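Local coordinates for phosphoenolpyruvate-protein phosphotransferase (Coxiella burnetii, PDB 3TRC) that probably transfers a phosphoryl group from phosphoenolpyruvate to a histidine of a protein, and is represented here by its GAF domain alone, at residues L10-I13 with T14-N18; V31-L34 with C35-L38; H139-E142 with E143-A146. All coordinates share one frame; numbering follows the deposited sequence. Where two conformers were deposited one is given.

Interaction 1 (L10-I13 with T14-N18); sequences LRQI and TQEVN
Thr14 turns its hydroxyl back onto the carbonyl of Leu10, one helical turn earlier, so that Leu10 O takes two hydrogen bonds from the same residue. Leu10 O lies 2.8 Å from Thr14 N and 2.5 Å from Thr14 OG1, the latter short for a hydroxyl bond. The two donors reach Leu10 O from opposite faces of its peptide plane, the hydroxyl standing 39° above it. With chi1 of -57°, OG1 lies beside the threonine's own nitrogen, which brings it over the preceding turn. Regular helical bonding continues through Gln15 N to Arg11 O, Glu16 N to Gln12 O and Val17 N to Ile13 O.

Gln12 NE2 reaches Glu16 OE2 at 3.3 Å in a weak bond, the amide and carboxylate planes being 64° apart. The stronger partner of Glu16 is Arg33, a salt bridge through OE1.

Between the two segments the apolar contact is Ile13 with Val17, running in the same direction, Ile13 CG1 4.0 Å from Val17 CG2 in the conformer given. Both face helix 23-37, at Leu29 and Val30. Leu10 meets helix 142-164 and Leu10 of the second subunit, while Thr14 packs on Ile153 of that subunit, placing helix 3-19 in the dimer interface.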
# COMPACT_ATOMS: atom_id res chain seq x y z
N LEU A 10 -1.74 -5.32 -6.20
CA LEU A 10 -1.28 -4.42 -5.16
C LEU A 10 -0.95 -5.24 -3.92
O LEU A 10 0.06 -5.02 -3.26
CB LEU A 10 -2.36 -3.40 -4.82
CG LEU A 10 -2.13 -1.95 -5.23
CD1 LEU A 10 -3.11 -1.05 -4.48
CD2 LEU A 10 -0.68 -1.53 -4.94
N ARG A 11 -1.82 -6.18 -3.61
CA ARG A 11 -1.63 -7.03 -2.44
C ARG A 11 -0.29 -7.76 -2.52
O ARG A 11 0.49 -7.74 -1.58
CB ARG A 11 -2.78 -8.03 -2.35
CG ARG A 11 -2.85 -8.81 -1.05
CD ARG A 11 -3.91 -9.90 -1.15
NE ARG A 11 -3.63 -10.81 -2.26
CZ ARG A 11 -4.55 -11.55 -2.88
NH1 ARG A 11 -5.82 -11.48 -2.51
NH2 ARG A 11 -4.20 -12.35 -3.88
N GLN A 12 -0.03 -8.39 -3.67
CA GLN A 12 1.19 -9.16 -3.87
C GLN A 12 2.46 -8.30 -3.91
O GLN A 12 3.47 -8.65 -3.31
CB GLN A 12 1.09 -10.02 -5.14
CG GLN A 12 2.40 -10.67 -5.58
CD GLN A 12 2.81 -11.85 -4.70
OE1 GLN A 12 2.02 -12.38 -3.92
NE2 GLN A 12 4.07 -12.27 -4.83
N ILE A 13 2.39 -7.17 -4.61
CA ILE A 13 3.56 -6.31 -4.74
C ILE A 13 3.87 -5.53 -3.45
O ILE A 13 5.03 -5.29 -3.14
CB ILE A 13 3.45 -5.34 -5.93
CG1 ILE A 13 4.78 -4.64 -6.17
CG2 ILE A 13 2.36 -4.30 -5.68
CD1 ILE A 13 4.83 -3.87 -7.47
N THR A 14 2.83 -5.14 -2.72
CA THR A 14 3.02 -4.44 -1.46
C THR A 14 3.78 -5.39 -0.53
O THR A 14 4.70 -4.99 0.18
CB THR A 14 1.67 -4.02 -0.82
OG1 THR A 14 0.94 -3.21 -1.75
CG2 THR A 14 1.90 -3.22 0.45
N GLN A 15 3.38 -6.66 -0.58
CA GLN A 15 4.05 -7.73 0.14
C GLN A 15 5.52 -7.84 -0.25
O GLN A 15 6.40 -7.85 0.61
CB GLN A 15 3.36 -9.06 -0.18
CG GLN A 15 3.92 -10.25 0.56
CD GLN A 15 3.27 -10.43 1.91
OE1 GLN A 15 3.64 -9.78 2.89
NE2 GLN A 15 2.29 -11.32 1.98
N GLU A 16 5.78 -7.92 -1.55
CA GLU A 16 7.14 -8.08 -2.04
C GLU A 16 8.03 -6.87 -1.75
O GLU A 16 9.21 -7.03 -1.43
CB GLU A 16 7.13 -8.40 -3.54
CG GLU A 16 6.73 -9.83 -3.88
CD GLU A 16 6.84 -10.14 -5.37
OE1 GLU A 16 6.68 -9.21 -6.19
OE2 GLU A 16 7.10 -11.31 -5.72
N VAL A 17 7.47 -5.66 -1.85
CA VAL A 17 8.24 -4.46 -1.55
C VAL A 17 8.65 -4.42 -0.08
O VAL A 17 9.81 -4.14 0.24
CB VAL A 17 7.46 -3.16 -1.89
CG1 VAL A 17 8.20 -1.94 -1.36
CG2 VAL A 17 7.26 -3.06 -3.40
N ASN A 18 7.72 -4.71 0.82
CA ASN A 18 8.04 -4.68 2.24
C ASN A 18 9.01 -5.79 2.65
O ASN A 18 9.71 -5.66 3.65
CB ASN A 18 6.78 -4.69 3.10
CG ASN A 18 6.13 -3.33 3.18
OD1 ASN A 18 6.74 -2.32 2.83
ND2 ASN A 18 4.89 -3.29 3.65

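Interaction 2 (V31-L34 with C35-L38); sequences VVRL and CEAL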
# COMPACT_ATOMS: atom_id res chain seq x y z
N VAL A 31 9.56 -2.29 -11.09
CA VAL A 31 9.51 -2.06 -12.53
C VAL A 31 9.22 -3.36 -13.30
O VAL A 31 8.51 -3.35 -14.31
CB VAL A 31 10.78 -1.35 -13.06
CG1 VAL A 31 10.96 -0.02 -12.36
CG2 VAL A 31 12.02 -2.22 -12.90
N VAL A 32 9.74 -4.47 -12.80
CA VAL A 32 9.50 -5.76 -13.44
C VAL A 32 8.05 -6.19 -13.24
O VAL A 32 7.38 -6.59 -14.19
CB VAL A 32 10.44 -6.86 -12.88
CG1 VAL A 32 9.98 -8.23 -13.36
CG2 VAL A 32 11.87 -6.60 -13.31
N ARG A 33 7.57 -6.08 -12.00
CA ARG A 33 6.22 -6.52 -11.66
C ARG A 33 5.16 -5.72 -12.39
O ARG A 33 4.18 -6.28 -12.88
CB ARG A 33 5.99 -6.44 -10.14
CG ARG A 33 6.75 -7.48 -9.34
CD ARG A 33 6.39 -8.90 -9.76
NE ARG A 33 7.01 -9.90 -8.90
CZ ARG A 33 7.40 -11.10 -9.31
NH1 ARG A 33 7.24 -11.46 -10.58
NH2 ARG A 33 7.95 -11.95 -8.45
N LEU A 34 5.34 -4.41 -12.46
CA LEU A 34 4.40 -3.56 -13.17
C LEU A 34 4.26 -4.00 -14.61
O LEU A 34 3.15 -4.16 -15.12
CB LEU A 34 4.81 -2.08 -13.11
CG LEU A 34 4.39 -1.34 -11.84
CD1 LEU A 34 4.67 0.15 -11.96
CD2 LEU A 34 2.94 -1.57 -11.59
N CYS A 35 5.39 -4.22 -15.28
CA CYS A 35 5.35 -4.63 -16.68
C CYS A 35 4.65 -5.97 -16.85
O CYS A 35 3.90 -6.17 -17.80
CB CYS A 35 6.76 -4.68 -17.27
SG CYS A 35 7.39 -3.03 -17.61
N GLU A 36 4.91 -6.90 -15.93
CA GLU A 36 4.30 -8.22 -16.01
C GLU A 36 2.80 -8.17 -15.75
O GLU A 36 2.02 -8.88 -16.39
CB GLU A 36 4.93 -9.16 -14.98
CG GLU A 36 6.35 -9.56 -15.28
CD GLU A 36 6.98 -10.34 -14.13
OE1 GLU A 36 6.54 -10.16 -12.98
OE2 GLU A 36 7.90 -11.13 -14.39
N ALA A 37 2.40 -7.35 -14.78
CA ALA A 37 1.07 -7.45 -14.18
C ALA A 37 -0.00 -6.55 -14.80
O ALA A 37 -1.17 -6.92 -14.83
CB ALA A 37 1.15 -7.22 -12.66
N LEU A 38 0.38 -5.37 -15.28
CA LEU A 38 -0.60 -4.44 -15.83
C LEU A 38 -1.36 -4.99 -17.04
O LEU A 38 -2.59 -4.97 -17.05
CB LEU A 38 0.02 -3.08 -16.15
CG LEU A 38 0.23 -2.15 -14.95
CD1 LEU A 38 0.88 -0.85 -15.41
CD2 LEU A 38 -1.09 -1.88 -14.25
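Through the last turns of helix 23-37 and into Leu38 the backbone keeps i to i-4 bonding, weak at 3.4 Å from Cys35 N to Val31 O, regular from Glu36 N to Val32 O and from Leu38 N to Leu34 O, while Ala37 N makes a bond of 2.8 Å to Arg33 O and a weak i to i-3 bond of 3.3 Å to Leu34 O. The helix belongs to the GAF domain, where it packs with helices 3-19 and 142-164 beside the antiparallel sheet.

On the outer side, Arg33 and Glu36 form an i to i+3 salt bridge. The arginine chain bends at chi2 (-59°), which swings the guanidinium round toward the next turn. Glu36 runs extended beyond CG alongside Val32, whose CG1 lies 3.7 Å from Glu36 OE2, an apolar flank to the carboxylate. With Glu16 of helix 3-19 as a second acidic partner at NE, the guanidinium is held from two directions, which limits its rotation.

The inward side is mostly apolar. Leu34 packs on Phe147 and Leu151 of helix 142-164, and Leu38 also meets Phe147. Cys35 faces strand 42-49, where a disulfide links it to Cys43, tying the helix covalently to the sheet.

In the salt bridge, Arg33 NH1 meets the syn lone pair of Glu36 OE1 at 2.8 Å, with that oxygen only 7° out of the guanidinium plane.

Interaction 3 (H139-E142 with E143-A146); sequences HFAE and EEEA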
# COMPACT_ATOMS: atom_id res chain seq x y z
N HIS A 139 -3.99 5.29 -23.76
CA HIS A 139 -3.70 5.78 -22.43
C HIS A 139 -3.95 4.65 -21.42
O HIS A 139 -4.38 3.56 -21.79
CB HIS A 139 -4.52 7.02 -22.10
CG HIS A 139 -5.98 6.75 -21.90
ND1 HIS A 139 -6.88 6.74 -22.94
CD2 HIS A 139 -6.69 6.50 -20.78
CE1 HIS A 139 -8.09 6.49 -22.46
NE2 HIS A 139 -8.00 6.33 -21.16
N PHE A 140 -3.64 4.92 -20.16
CA PHE A 140 -3.84 3.93 -19.11
C PHE A 140 -5.18 4.11 -18.43
O PHE A 140 -5.58 5.23 -18.10
CB PHE A 140 -2.68 3.97 -18.10
CG PHE A 140 -1.38 3.46 -18.67
CD1 PHE A 140 -0.94 2.18 -18.38
CD2 PHE A 140 -0.62 4.25 -19.52
CE1 PHE A 140 0.24 1.69 -18.91
CE2 PHE A 140 0.57 3.78 -20.05
CZ PHE A 140 1.00 2.50 -19.75
N ALA A 141 -5.90 3.00 -18.23
CA ALA A 141 -7.25 3.07 -17.72
C ALA A 141 -7.27 3.52 -16.26
O ALA A 141 -6.24 3.52 -15.58
CB ALA A 141 -7.94 1.73 -17.88
N GLU A 142 -8.45 3.89 -15.78
CA GLU A 142 -8.60 4.45 -14.44
C GLU A 142 -8.01 3.58 -13.33
O GLU A 142 -7.34 4.09 -12.43
CB GLU A 142 -10.08 4.72 -14.15
CG GLU A 142 -10.35 5.39 -12.83
CD GLU A 142 -11.82 5.68 -12.61
OE1 GLU A 142 -12.66 5.06 -13.31
OE2 GLU A 142 -12.15 6.52 -11.75
N GLU A 143 -8.27 2.27 -13.38
CA GLU A 143 -7.76 1.38 -12.35
C GLU A 143 -6.24 1.23 -12.44
O GLU A 143 -5.57 1.00 -11.43
CB GLU A 143 -8.44 0.00 -12.39
CG GLU A 143 -8.13 -0.83 -13.65
CD GLU A 143 -9.07 -0.55 -14.82
OE1 GLU A 143 -9.68 0.54 -14.88
OE2 GLU A 143 -9.20 -1.44 -15.68
N GLU A 144 -5.70 1.38 -13.65
CA GLU A 144 -4.26 1.30 -13.84
C GLU A 144 -3.60 2.50 -13.19
O GLU A 144 -2.60 2.38 -12.50
CB GLU A 144 -3.91 1.27 -15.32
CG GLU A 144 -4.47 0.08 -16.07
CD GLU A 144 -3.90 -0.01 -17.48
OE1 GLU A 144 -2.78 -0.56 -17.61
OE2 GLU A 144 -4.54 0.49 -18.43
N GLU A 145 -4.16 3.68 -13.42
CA GLU A 145 -3.60 4.89 -12.84
C GLU A 145 -3.72 4.85 -11.31
O GLU A 145 -2.75 5.14 -10.61
CB GLU A 145 -4.26 6.15 -13.42
CG GLU A 145 -3.63 7.43 -12.88
CD GLU A 145 -4.20 8.68 -13.52
OE1 GLU A 145 -4.63 8.63 -14.68
OE2 GLU A 145 -4.19 9.73 -12.84
N ALA A 146 -4.89 4.47 -10.80
CA ALA A 146 -5.10 4.39 -9.35
C ALA A 146 -4.12 3.41 -8.70
O ALA A 146 -3.56 3.68 -7.64
CB ALA A 146 -6.54 4.00 -9.05
O HOH W 1 -3.87 0.88 -21.22
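Glu143 opens the second segment by folding back over Ala141: chi1 of 67° wedges CG in over the main chain, and a bend at chi2 brings Glu143 OE1 to 3.7 Å from Ala141 CB. Its other oxygen, OE2, accepts a bond from the backbone N of Asn2.

Glu144 reaches further back. Glu144 OE2 accepts Ala141 N at 2.9 Å with an N-H...O angle of 166°, on the anti side and 35° out of the carboxylate plane. Ala141 is the N-cap of helix 142-164, and Glu144 is N3, so this is the return half of a capping box; the alanine has no side-chain oxygen to complete the reciprocal bond, and Glu144 N makes just a weak one to Ala141 O. A water donates to both Glu144 OE2 and His139 O. Glu144 OE1 lies at the edge of the Phe140 ring, 3.4 Å from Phe140 CD1, the side chains crossing nearly at a right angle.

Glu145 N bonds to Ala141 O at 3.0 Å, while Glu145 OE1 binds Asn91 ND2, which also serves Phe140 O. Ala146 N then bonds to Glu142 O, and Ala146 CB sits 3.5 Å from Glu142 O, with Leu7 of the second subunit packed against Ala146.

The three contacts sample three helices of this GAF-domain construct. Interactions 1 and 2 lie on consecutive helices, 3-19 and 23-37, and touch directly: Glu16 OE1 is 2.8 Å from Arg33 NE, and Ile13 packs on Arg33. Interaction 3 starts helix 142-164 and meets interaction 2 through Leu38 CD2 and Glu144 OE1, 4.0 Å apart. Each is partly buried, but the surroundings differ: interactions 1 and 3 touch the second subunit, whereas interaction 2 stays within its own chain, against the sheet and helices 3-19 and 142-164. Mid-helix hydroxyl bonding marks interaction 1, a partly exposed ion pair interaction 2, and carboxylate capping of a helix start interaction 3.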